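Listeriolysin O (Listeria monocytogenes, PDB 4CDB) binds cholesterol-containing host membranes, changes conformation on a large scale and assembles there into an oligomeric pore that lyses the cell. Local coordinates at residues 395-400 and 428-433; 440-445 and 454-459; 387-392 and 471-476; 66-71 and 366-371. One frame throughout, in Å; residues are numbered along the deposited sequence.

Contact 1 (395-400 and 428-433)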
# COMPACT_ATOMS: atom_id res chain seq x y z
N ILE A 395 -41.11 -11.07 23.41
CA ILE A 395 -40.01 -10.63 22.57
C ILE A 395 -38.68 -11.12 23.13
O ILE A 395 -38.36 -10.89 24.29
CB ILE A 395 -40.00 -9.10 22.42
CG1 ILE A 395 -41.35 -8.62 21.89
CG2 ILE A 395 -38.87 -8.66 21.51
CD1 ILE A 395 -41.44 -7.13 21.67
N SER A 396 -37.92 -11.82 22.29
CA SER A 396 -36.64 -12.39 22.69
C SER A 396 -35.57 -12.16 21.63
O SER A 396 -35.88 -11.83 20.49
CB SER A 396 -36.79 -13.89 22.96
OG SER A 396 -37.23 -14.58 21.79
N TRP A 397 -34.31 -12.33 22.03
CA TRP A 397 -33.18 -12.17 21.12
C TRP A 397 -31.91 -12.79 21.71
O TRP A 397 -31.88 -13.14 22.89
CB TRP A 397 -32.94 -10.70 20.80
CG TRP A 397 -32.56 -9.88 21.99
CD1 TRP A 397 -31.29 -9.61 22.43
CD2 TRP A 397 -33.45 -9.22 22.90
NE1 TRP A 397 -31.34 -8.82 23.55
CE2 TRP A 397 -32.65 -8.57 23.87
CE3 TRP A 397 -34.84 -9.12 22.99
CZ2 TRP A 397 -33.20 -7.83 24.91
CZ3 TRP A 397 -35.38 -8.38 24.03
CH2 TRP A 397 -34.57 -7.75 24.98
N ASP A 398 -30.88 -12.92 20.88
CA ASP A 398 -29.59 -13.43 21.33
C ASP A 398 -28.54 -12.33 21.33
O ASP A 398 -28.54 -11.47 20.44
CB ASP A 398 -29.12 -14.58 20.43
CG ASP A 398 -29.93 -15.85 20.63
OD1 ASP A 398 -30.27 -16.16 21.79
OD2 ASP A 398 -30.23 -16.53 19.63
N GLU A 399 -27.66 -12.34 22.32
CA GLU A 399 -26.53 -11.42 22.36
C GLU A 399 -25.22 -12.21 22.30
O GLU A 399 -24.96 -13.07 23.15
CB GLU A 399 -26.58 -10.55 23.62
CG GLU A 399 -27.77 -9.60 23.65
CD GLU A 399 -27.76 -8.69 24.86
OE1 GLU A 399 -26.74 -8.67 25.58
OE2 GLU A 399 -28.77 -8.00 25.10
N VAL A 400 -24.40 -11.91 21.30
CA VAL A 400 -23.18 -12.68 21.07
C VAL A 400 -21.94 -11.97 21.59
O VAL A 400 -21.62 -10.86 21.16
CB VAL A 400 -23.00 -13.00 19.57
CG1 VAL A 400 -21.64 -13.63 19.32
CG2 VAL A 400 -24.12 -13.92 19.10
N SER A 428 -43.75 1.38 24.78
CA SER A 428 -42.47 1.06 25.40
C SER A 428 -41.41 0.83 24.34
O SER A 428 -41.72 0.47 23.21
CB SER A 428 -42.60 -0.17 26.30
OG SER A 428 -41.41 -0.40 27.03
N SER A 429 -40.15 1.03 24.71
CA SER A 429 -39.04 0.82 23.78
C SER A 429 -38.01 -0.15 24.36
O SER A 429 -37.54 0.02 25.48
CB SER A 429 -38.36 2.14 23.43
OG SER A 429 -39.18 2.93 22.59
N ILE A 430 -37.67 -1.17 23.58
CA ILE A 430 -36.64 -2.12 23.97
C ILE A 430 -35.30 -1.70 23.37
O ILE A 430 -35.18 -1.55 22.16
CB ILE A 430 -36.98 -3.54 23.49
CG1 ILE A 430 -38.39 -3.92 23.92
CG2 ILE A 430 -35.96 -4.54 24.03
CD1 ILE A 430 -38.84 -5.27 23.40
N TYR A 431 -34.29 -1.53 24.22
CA TYR A 431 -32.98 -1.07 23.77
C TYR A 431 -32.05 -2.25 23.51
O TYR A 431 -31.60 -2.92 24.44
CB TYR A 431 -32.37 -0.10 24.78
CG TYR A 431 -33.08 1.23 24.85
CD1 TYR A 431 -34.26 1.38 25.58
CD2 TYR A 431 -32.58 2.35 24.19
CE1 TYR A 431 -34.91 2.59 25.64
CE2 TYR A 431 -33.23 3.57 24.25
CZ TYR A 431 -34.39 3.69 24.97
OH TYR A 431 -35.04 4.90 25.03
N LEU A 432 -31.77 -2.49 22.23
CA LEU A 432 -30.92 -3.61 21.83
C LEU A 432 -29.49 -3.16 21.56
O LEU A 432 -29.26 -2.20 20.81
CB LEU A 432 -31.49 -4.29 20.58
CG LEU A 432 -32.92 -4.83 20.69
CD1 LEU A 432 -33.34 -5.49 19.38
CD2 LEU A 432 -33.04 -5.81 21.84
N PRO A 433 -28.52 -3.85 22.17
CA PRO A 433 -27.10 -3.58 21.92
C PRO A 433 -26.70 -4.04 20.52
O PRO A 433 -27.46 -4.77 19.88
CB PRO A 433 -26.39 -4.43 22.98
CG PRO A 433 -27.34 -5.54 23.27
CD PRO A 433 -28.71 -4.94 23.14
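Trp397 lays its indole against Leu432 while Ile395 and Glu399, two residues to either side of it, reach Ile430 and Pro433. The two strands run nearly parallel, but their axes stay 10.3 Å from each other, so the space between them is bridged by side chains alone.

The apolar contacts form a row. At one end methyl meets methyl, Ile395 CD1 lying 3.6 Å from Ile430 CD1. The other branch of Ile430, its CG2, touches Trp397 CH2 at 3.6 Å, so this one beta-branched residue serves two neighbours.

A CH-pi contact occupies the middle. Leu432 CD2 stands over one face of the indole, 3.5 Å from the centroid of the six-membered ring of Trp397 and 15° off its normal. Trp397 CG sits between its own backbone N and carbonyl carbon (chi1 64°), which lays the broad ring across the gap for Leu432 to cover.

One polar bond fixes the ring. Trp397 NE1 donates to Glu399 OE2 at 3.1 Å, almost straight at 173°, with the oxygen in the ring plane and using its anti lone pair. The buried indole N-H is thereby satisfied, and the same carboxylate oxygen rests 3.4 Å from Pro433 CG, where the rigid proline ring ends the row. Glu399 also has a weak, long ion pair with Lys413.

Strand 391-402 belongs to the four-stranded antiparallel sheet and strand 426-432 to the sheet facing it; such face-to-face layering is the beta sandwich of the membrane-binding domain of cholesterol-dependent cytolysins.

Contact 2 (440-445 and 454-459); sequences NVYAKE and WRTVID. With TAM (tris(hydroxyethyl)aminomethane), chain U; ACT (acetate ion), chain B.
Lys444 lies along one face of the Trp454 indole, its ammonium NZ 4.1 Å from the centroid of the five-membered ring and 4° off the normal, a cation-pi contact. The methylenes contribute too, for CE stands above the six-membered ring. An extended chain beyond CG lets one lysine do both, and NZ goes on to donate to an acetate oxygen, O, at 2.6 Å. On the same face of the sheet Thr456 OG1 donates to Tyr442 OH at 3.0 Å; the tyrosine is swung anti to its own nitrogen (chi1 179°), and Asp459 CG meets the edge of its ring.

Beneath these groups runs the antiparallel ladder. Glu445 and Arg455 exchange both backbone bonds, whereas Ala443 O accepts from Val457 N at 2.7 Å and from Ile458 N at 3.1 Å, a classic beta bulge that shifts the register by one residue. Asp459 N then donates to O5 of the bound tris(hydroxyethyl)aminomethane at 2.6 Å.

On the opposite face Glu445 CG packs 3.5 Å from Val457 CG2. Glu445 and Arg455 lie side by side without a salt bridge; the arginine pairs with Glu452, as Asp459 does with Arg461. Glu445, Trp454 and Arg455 belong to the conserved undecapeptide.

In this hairpin of strands 436-449 and 452-463, strand 391-402 borders the first arm, while strands 468-475 and 480-486 cover the face bearing Ile458.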
# COMPACT_ATOMS: atom_id res chain seq x y z
N ASN A 440 -36.95 -12.03 17.89
CA ASN A 440 -38.26 -12.66 17.77
C ASN A 440 -39.35 -11.77 18.37
O ASN A 440 -39.25 -11.34 19.52
CB ASN A 440 -38.26 -14.02 18.47
CG ASN A 440 -37.21 -14.96 17.91
OD1 ASN A 440 -37.05 -15.09 16.70
ND2 ASN A 440 -36.47 -15.61 18.80
N VAL A 441 -40.38 -11.48 17.58
CA VAL A 441 -41.47 -10.64 18.04
C VAL A 441 -42.79 -11.39 17.97
O VAL A 441 -43.24 -11.78 16.89
CB VAL A 441 -41.57 -9.35 17.20
CG1 VAL A 441 -42.80 -8.54 17.62
CG2 VAL A 441 -40.30 -8.53 17.35
N TYR A 442 -43.40 -11.60 19.14
CA TYR A 442 -44.68 -12.30 19.24
C TYR A 442 -45.70 -11.46 20.01
O TYR A 442 -45.36 -10.81 21.00
CB TYR A 442 -44.49 -13.66 19.92
CG TYR A 442 -45.77 -14.45 20.10
CD1 TYR A 442 -46.23 -15.28 19.09
CD2 TYR A 442 -46.50 -14.38 21.28
CE1 TYR A 442 -47.40 -16.01 19.25
CE2 TYR A 442 -47.66 -15.10 21.45
CZ TYR A 442 -48.10 -15.92 20.43
OH TYR A 442 -49.26 -16.65 20.59
N ALA A 443 -46.96 -11.49 19.57
CA ALA A 443 -48.02 -10.78 20.27
C ALA A 443 -49.35 -11.50 20.11
O ALA A 443 -49.68 -11.96 19.01
CB ALA A 443 -48.13 -9.35 19.78
N LYS A 444 -50.09 -11.61 21.20
CA LYS A 444 -51.42 -12.21 21.18
C LYS A 444 -52.44 -11.33 21.91
O LYS A 444 -52.07 -10.49 22.73
CB LYS A 444 -51.40 -13.61 21.80
CG LYS A 444 -50.99 -13.65 23.26
CD LYS A 444 -50.96 -15.07 23.79
CE LYS A 444 -50.57 -15.10 25.26
NZ LYS A 444 -50.51 -16.49 25.81
N GLU A 445 -53.71 -11.52 21.59
CA GLU A 445 -54.77 -10.72 22.21
C GLU A 445 -55.90 -11.60 22.73
O GLU A 445 -56.26 -12.60 22.10
CB GLU A 445 -55.30 -9.68 21.22
CG GLU A 445 -55.83 -10.25 19.91
CD GLU A 445 -57.35 -10.34 19.87
OE1 GLU A 445 -58.00 -10.08 20.91
OE2 GLU A 445 -57.88 -10.67 18.80
N TRP A 454 -57.12 -16.90 23.46
CA TRP A 454 -56.05 -16.05 22.94
C TRP A 454 -55.94 -16.20 21.43
O TRP A 454 -56.02 -17.31 20.91
CB TRP A 454 -54.71 -16.40 23.59
CG TRP A 454 -54.62 -16.03 25.04
CD1 TRP A 454 -54.74 -16.87 26.11
CD2 TRP A 454 -54.40 -14.72 25.57
NE1 TRP A 454 -54.60 -16.16 27.28
CE2 TRP A 454 -54.39 -14.84 26.98
CE3 TRP A 454 -54.20 -13.46 25.01
CZ2 TRP A 454 -54.20 -13.75 27.82
CZ3 TRP A 454 -54.01 -12.37 25.84
CH2 TRP A 454 -54.01 -12.52 27.23
N ARG A 455 -55.73 -15.08 20.74
CA ARG A 455 -55.50 -15.12 19.30
C ARG A 455 -54.16 -14.48 18.96
O ARG A 455 -53.88 -13.35 19.38
CB ARG A 455 -56.62 -14.40 18.55
CG ARG A 455 -56.41 -14.34 17.04
CD ARG A 455 -57.55 -13.60 16.35
NE ARG A 455 -58.85 -14.15 16.71
CZ ARG A 455 -60.01 -13.71 16.24
NH1 ARG A 455 -60.03 -12.70 15.38
NH2 ARG A 455 -61.14 -14.28 16.62
N THR A 456 -53.34 -15.20 18.21
CA THR A 456 -52.04 -14.69 17.79
C THR A 456 -52.21 -13.54 16.81
O THR A 456 -52.95 -13.65 15.83
CB THR A 456 -51.17 -15.79 17.15
OG1 THR A 456 -50.92 -16.82 18.11
CG2 THR A 456 -49.85 -15.22 16.67
N VAL A 457 -51.54 -12.42 17.08
CA VAL A 457 -51.57 -11.27 16.18
C VAL A 457 -50.29 -11.20 15.36
O VAL A 457 -50.32 -10.96 14.16
CB VAL A 457 -51.74 -9.95 16.96
CG1 VAL A 457 -51.87 -8.78 16.00
CG2 VAL A 457 -52.96 -10.03 17.86
N ILE A 458 -49.15 -11.41 16.03
CA ILE A 458 -47.84 -11.37 15.38
C ILE A 458 -46.97 -12.55 15.83
O ILE A 458 -46.94 -12.89 17.01
CB ILE A 458 -47.07 -10.08 15.73
CG1 ILE A 458 -47.93 -8.84 15.51
CG2 ILE A 458 -45.77 -9.98 14.92
CD1 ILE A 458 -47.23 -7.56 15.88
N ASP A 459 -46.28 -13.16 14.87
CA ASP A 459 -45.30 -14.20 15.18
C ASP A 459 -44.15 -14.14 14.18
O ASP A 459 -44.01 -15.00 13.31
CB ASP A 459 -45.96 -15.58 15.14
CG ASP A 459 -45.14 -16.66 15.84
OD1 ASP A 459 -43.91 -16.50 15.96
OD2 ASP A 459 -45.73 -17.67 16.27
C TAM U . -48.89 -14.22 10.68
C1 TAM U . -49.00 -15.69 10.30
C2 TAM U . -47.70 -13.92 11.59
C3 TAM U . -50.22 -13.80 11.31
C4 TAM U . -47.81 -16.52 10.77
C5 TAM U . -47.23 -12.48 11.43
C6 TAM U . -50.18 -13.84 12.84
N TAM U . -48.72 -13.44 9.46
O4 TAM U . -48.29 -17.55 11.64
O5 TAM U . -46.22 -12.20 12.41
O6 TAM U . -50.13 -15.20 13.29
C ACT B . -52.10 -17.19 29.00
O ACT B . -51.20 -16.61 28.35
OXT ACT B . -52.70 -18.19 28.55
CH3 ACT B . -52.50 -16.63 30.33

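Contact 3 (387-392 and 471-476); sequences GGYVAQ and ISIWGT
Gly387 and Trp474 bring their CA atoms within 3.7 Å, and Gly388, the centre of an inverse gamma turn, donates its N-H to Gly475 O at 2.9 Å, nearly straight at 171°. Glycine suits both sides of this approach. The bare CA of Gly387 lies against the face of the Tyr389 ring, which packs directly on it, and the positive phi of Gly475 (88°) is one that residues with a CB rarely adopt.

The turn sends Tyr389 back across the gap. Its CG is held between the backbone N and carbonyl carbon (chi1 45°), which folds the ring over Gly387 CA and carries the hydroxyl to Trp474 O, an OH-to-O distance of 2.9 Å. The hydroxyl oxygen lies above the carbonyl plane of Trp474, not on a lone pair. Another part of the ring edge faces Thr476, with CD2 3.5 Å from Thr476 O, while His385 meets the ring with its plane almost parallel.

Farther in, the contact becomes apolar. Tyr389 CE1 lies 4.1 Å from Ile473 CD1, and Ile473 CD1 reaches Ala391 CB at 3.8 Å, the small methyl of alanine making room for the longer isoleucine branch. The CB of Trp474 points away from this interface, and its side chain packs on Lys481 and Ser483 of strand 480-486.

Strand 468-475 of one sheet thus meets the start of strand 391-402 of the other, closing an end of the beta sandwich just ahead of the cholesterol-binding pair Thr477 and Leu478.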
# COMPACT_ATOMS: atom_id res chain seq x y z
N GLY A 387 -55.04 -1.31 20.66
CA GLY A 387 -56.18 -2.14 20.34
C GLY A 387 -57.20 -2.19 21.46
O GLY A 387 -56.85 -1.99 22.63
N GLY A 388 -58.45 -2.45 21.11
CA GLY A 388 -59.52 -2.57 22.09
C GLY A 388 -59.55 -3.95 22.72
O GLY A 388 -60.58 -4.62 22.71
N TYR A 389 -58.42 -4.37 23.27
CA TYR A 389 -58.31 -5.69 23.88
C TYR A 389 -57.13 -5.79 24.85
O TYR A 389 -56.30 -4.88 24.93
CB TYR A 389 -58.17 -6.76 22.79
CG TYR A 389 -57.18 -6.42 21.69
CD1 TYR A 389 -55.81 -6.36 21.94
CD2 TYR A 389 -57.61 -6.17 20.39
CE1 TYR A 389 -54.91 -6.05 20.94
CE2 TYR A 389 -56.71 -5.87 19.38
CZ TYR A 389 -55.36 -5.81 19.66
OH TYR A 389 -54.46 -5.50 18.66
N VAL A 390 -57.07 -6.90 25.58
CA VAL A 390 -55.92 -7.19 26.42
C VAL A 390 -54.86 -7.88 25.56
O VAL A 390 -55.17 -8.84 24.85
CB VAL A 390 -56.29 -8.12 27.60
CG1 VAL A 390 -55.06 -8.42 28.43
CG2 VAL A 390 -57.38 -7.50 28.46
N ALA A 391 -53.63 -7.40 25.63
CA ALA A 391 -52.55 -7.97 24.82
C ALA A 391 -51.40 -8.48 25.68
O ALA A 391 -51.14 -7.96 26.76
CB ALA A 391 -52.05 -6.95 23.82
N GLN A 392 -50.71 -9.51 25.18
CA GLN A 392 -49.49 -9.99 25.81
C GLN A 392 -48.40 -10.16 24.76
O GLN A 392 -48.65 -10.73 23.70
CB GLN A 392 -49.72 -11.32 26.54
CG GLN A 392 -50.46 -11.19 27.86
CD GLN A 392 -50.45 -12.48 28.67
OE1 GLN A 392 -49.69 -13.40 28.38
NE2 GLN A 392 -51.31 -12.55 29.68
N ILE A 471 -43.13 -1.88 16.21
CA ILE A 471 -44.18 -2.88 16.29
C ILE A 471 -45.45 -2.23 16.83
O ILE A 471 -45.48 -1.75 17.97
CB ILE A 471 -43.79 -4.05 17.22
CG1 ILE A 471 -42.44 -4.63 16.80
CG2 ILE A 471 -44.86 -5.12 17.23
CD1 ILE A 471 -42.48 -5.34 15.46
N SER A 472 -46.50 -2.22 16.02
CA SER A 472 -47.77 -1.63 16.44
C SER A 472 -48.92 -2.62 16.30
O SER A 472 -48.97 -3.37 15.33
CB SER A 472 -48.07 -0.37 15.62
OG SER A 472 -47.06 0.60 15.80
N ILE A 473 -49.82 -2.62 17.27
CA ILE A 473 -51.04 -3.42 17.18
C ILE A 473 -52.25 -2.56 17.50
O ILE A 473 -52.19 -1.69 18.37
CB ILE A 473 -51.01 -4.65 18.11
CG1 ILE A 473 -50.80 -4.24 19.57
CG2 ILE A 473 -49.93 -5.62 17.67
CD1 ILE A 473 -50.92 -5.39 20.56
N TRP A 474 -53.35 -2.80 16.79
CA TRP A 474 -54.59 -2.08 17.03
C TRP A 474 -55.78 -2.91 16.57
O TRP A 474 -55.67 -4.13 16.42
CB TRP A 474 -54.57 -0.71 16.34
CG TRP A 474 -54.51 -0.75 14.84
CD1 TRP A 474 -55.56 -0.59 13.97
CD2 TRP A 474 -53.35 -0.94 14.02
NE1 TRP A 474 -55.12 -0.68 12.67
CE2 TRP A 474 -53.77 -0.89 12.67
CE3 TRP A 474 -51.99 -1.15 14.29
CZ2 TRP A 474 -52.88 -1.05 11.61
CZ3 TRP A 474 -51.11 -1.31 13.23
CH2 TRP A 474 -51.56 -1.26 11.91
N GLY A 475 -56.92 -2.25 16.35
CA GLY A 475 -58.12 -2.96 15.94
C GLY A 475 -58.93 -3.44 17.13
O GLY A 475 -58.81 -2.92 18.23
N THR A 476 -59.76 -4.46 16.90
CA THR A 476 -60.65 -4.97 17.92
C THR A 476 -60.37 -6.44 18.21
O THR A 476 -59.47 -7.04 17.61
CB THR A 476 -62.13 -4.83 17.50
OG1 THR A 476 -62.36 -5.59 16.30
CG2 THR A 476 -62.48 -3.37 17.24

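Contact 4 (66-71 and 366-371). With NA (sodium ion), chain K; NA (sodium ion), chain G.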
# COMPACT_ATOMS: atom_id res chain seq x y z
N LYS A 66 -5.36 -11.74 11.97
CA LYS A 66 -4.87 -12.89 11.23
C LYS A 66 -3.39 -12.72 10.87
O LYS A 66 -2.94 -11.62 10.55
CB LYS A 66 -5.69 -13.12 9.96
CG LYS A 66 -5.29 -14.38 9.18
CD LYS A 66 -5.84 -14.38 7.76
CE LYS A 66 -7.25 -14.94 7.67
NZ LYS A 66 -8.28 -14.01 8.22
N LYS A 67 -2.64 -13.81 10.94
CA LYS A 67 -1.24 -13.80 10.56
C LYS A 67 -1.11 -13.87 9.04
O LYS A 67 -1.65 -14.78 8.41
CB LYS A 67 -0.50 -14.97 11.20
CG LYS A 67 0.96 -15.07 10.82
CD LYS A 67 1.59 -16.34 11.37
CE LYS A 67 3.04 -16.47 10.94
NZ LYS A 67 3.63 -17.77 11.38
N LYS A 68 -0.39 -12.91 8.46
CA LYS A 68 -0.19 -12.88 7.01
C LYS A 68 1.30 -12.85 6.66
O LYS A 68 2.14 -12.50 7.49
CB LYS A 68 -0.89 -11.68 6.39
CG LYS A 68 -2.38 -11.60 6.68
CD LYS A 68 -3.13 -12.79 6.10
CE LYS A 68 -3.82 -12.43 4.79
NZ LYS A 68 -2.86 -12.00 3.74
N SER A 69 1.62 -13.22 5.42
CA SER A 69 2.99 -13.18 4.94
C SER A 69 3.10 -12.40 3.64
O SER A 69 2.30 -12.59 2.72
CB SER A 69 3.54 -14.59 4.73
OG SER A 69 3.78 -15.24 5.96
N ILE A 70 4.08 -11.50 3.57
CA ILE A 70 4.40 -10.83 2.32
C ILE A 70 5.79 -11.28 1.85
O ILE A 70 6.81 -10.95 2.46
CB ILE A 70 4.27 -9.29 2.42
CG1 ILE A 70 4.74 -8.62 1.12
CG2 ILE A 70 5.01 -8.73 3.62
CD1 ILE A 70 4.45 -7.13 1.05
N ASN A 71 5.81 -12.06 0.77
CA ASN A 71 7.04 -12.63 0.24
C ASN A 71 7.23 -12.20 -1.21
O ASN A 71 6.52 -12.66 -2.10
CB ASN A 71 6.99 -14.16 0.34
CG ASN A 71 8.21 -14.74 1.03
OD1 ASN A 71 8.10 -15.39 2.07
ND2 ASN A 71 9.38 -14.52 0.44
N SER A 366 8.34 -11.15 4.94
CA SER A 366 7.91 -10.54 6.19
C SER A 366 6.56 -11.09 6.64
O SER A 366 5.66 -11.28 5.82
CB SER A 366 7.83 -9.02 6.05
OG SER A 366 7.35 -8.42 7.24
N GLU A 367 6.43 -11.33 7.94
CA GLU A 367 5.16 -11.73 8.51
C GLU A 367 4.56 -10.56 9.26
O GLU A 367 5.28 -9.75 9.85
CB GLU A 367 5.34 -12.92 9.46
CG GLU A 367 5.88 -14.17 8.80
CD GLU A 367 6.11 -15.30 9.79
OE1 GLU A 367 5.99 -15.05 11.01
OE2 GLU A 367 6.40 -16.43 9.35
N TYR A 368 3.23 -10.45 9.22
CA TYR A 368 2.54 -9.36 9.90
C TYR A 368 1.14 -9.76 10.35
O TYR A 368 0.57 -10.73 9.85
CB TYR A 368 2.48 -8.12 9.00
CG TYR A 368 1.66 -8.28 7.74
CD1 TYR A 368 2.22 -8.81 6.58
CD2 TYR A 368 0.33 -7.89 7.70
CE1 TYR A 368 1.47 -8.96 5.43
CE2 TYR A 368 -0.43 -8.03 6.56
CZ TYR A 368 0.15 -8.57 5.42
OH TYR A 368 -0.61 -8.71 4.28
N ILE A 369 0.60 -9.01 11.30
CA ILE A 369 -0.74 -9.25 11.79
C ILE A 369 -1.73 -8.32 11.09
O ILE A 369 -1.65 -7.10 11.23
CB ILE A 369 -0.84 -9.04 13.31
CG1 ILE A 369 0.05 -10.04 14.04
CG2 ILE A 369 -2.28 -9.17 13.77
CD1 ILE A 369 0.07 -9.86 15.55
N GLU A 370 -2.65 -8.90 10.33
CA GLU A 370 -3.69 -8.12 9.68
C GLU A 370 -4.88 -7.96 10.63
O GLU A 370 -5.48 -8.94 11.05
CB GLU A 370 -4.15 -8.81 8.39
CG GLU A 370 -5.23 -8.05 7.64
CD GLU A 370 -5.82 -8.85 6.50
OE1 GLU A 370 -6.37 -9.94 6.76
OE2 GLU A 370 -5.74 -8.39 5.34
N THR A 371 -5.20 -6.71 10.96
CA THR A 371 -6.31 -6.42 11.85
C THR A 371 -7.52 -5.93 11.07
O THR A 371 -7.45 -4.92 10.37
CB THR A 371 -5.92 -5.37 12.90
OG1 THR A 371 -4.80 -5.85 13.65
CG2 THR A 371 -7.09 -5.11 13.85
NA NA K . 0.39 -7.03 2.29
NA NA G . -7.65 -2.62 9.48
O HOH W 1 0.05 -10.77 1.96
O HOH W 2 -7.68 -2.27 7.03
O HOH W 3 -7.97 -1.38 11.65
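Lys68 and Tyr368 face each other across a hydrogen-bonded pair, with the aliphatic root of the lysine over the ring: Lys68 CB stands 3.7 Å from the Tyr368 ring centroid, 23° off the normal. The tyrosine CG lies between the backbone N and the carbonyl carbon (chi1 65°), which turns the ring under the lysine. Lys68 CG lies 3.7 Å from Glu370 CB, and the chain bends only beyond it. Ile70 CG2 adds apolar contact at Tyr368 CE1, 4.0 Å away, and helix 176-183 covers Ile70. Tyr368 OH binds a sodium ion at 2.8 Å, in a site completed by Glu171 and Gln178. A water bridges this hydroxyl to Ser69 O.

These strands are antiparallel neighbours, 59-74 and 362-385, in the long sheet that runs from the body of the toxin toward the sandwich domain. Six backbone bonds join them, from Lys66 and Glu370 to Ile70 and Ser366, and the strand directions make an angle of 137°, well short of exactly antiparallel.

On the other face Lys67 stretches obliquely across to Glu367. Its NZ is 3.6 Å from Glu367 OE1, a long salt bridge at the surface; the same oxygen accepts from Val45 N.

Overall arrangement
Contacts 1, 2 and 3 share the beta sandwich at one end of the molecule, whereas contact 4 lies far off, its centre about 57 Å from that of contact 3. Contact 1 is the buried one, joining the two sheets by apolar side chains; contact 3 joins them too, but at a partly exposed end where a backbone bond and a tyrosine hydroxyl-to-carbonyl bond take over. Both use strand 391-402. Contacts 2 and 4 instead pair neighbouring strands within a sheet, the first bulged and the second regular, and both carry charged side chains on both faces of the sheet. Contacts 2 and 3 touch, Glu445 packing on Tyr389, and strand 362-385 links contact 4 to the sandwich.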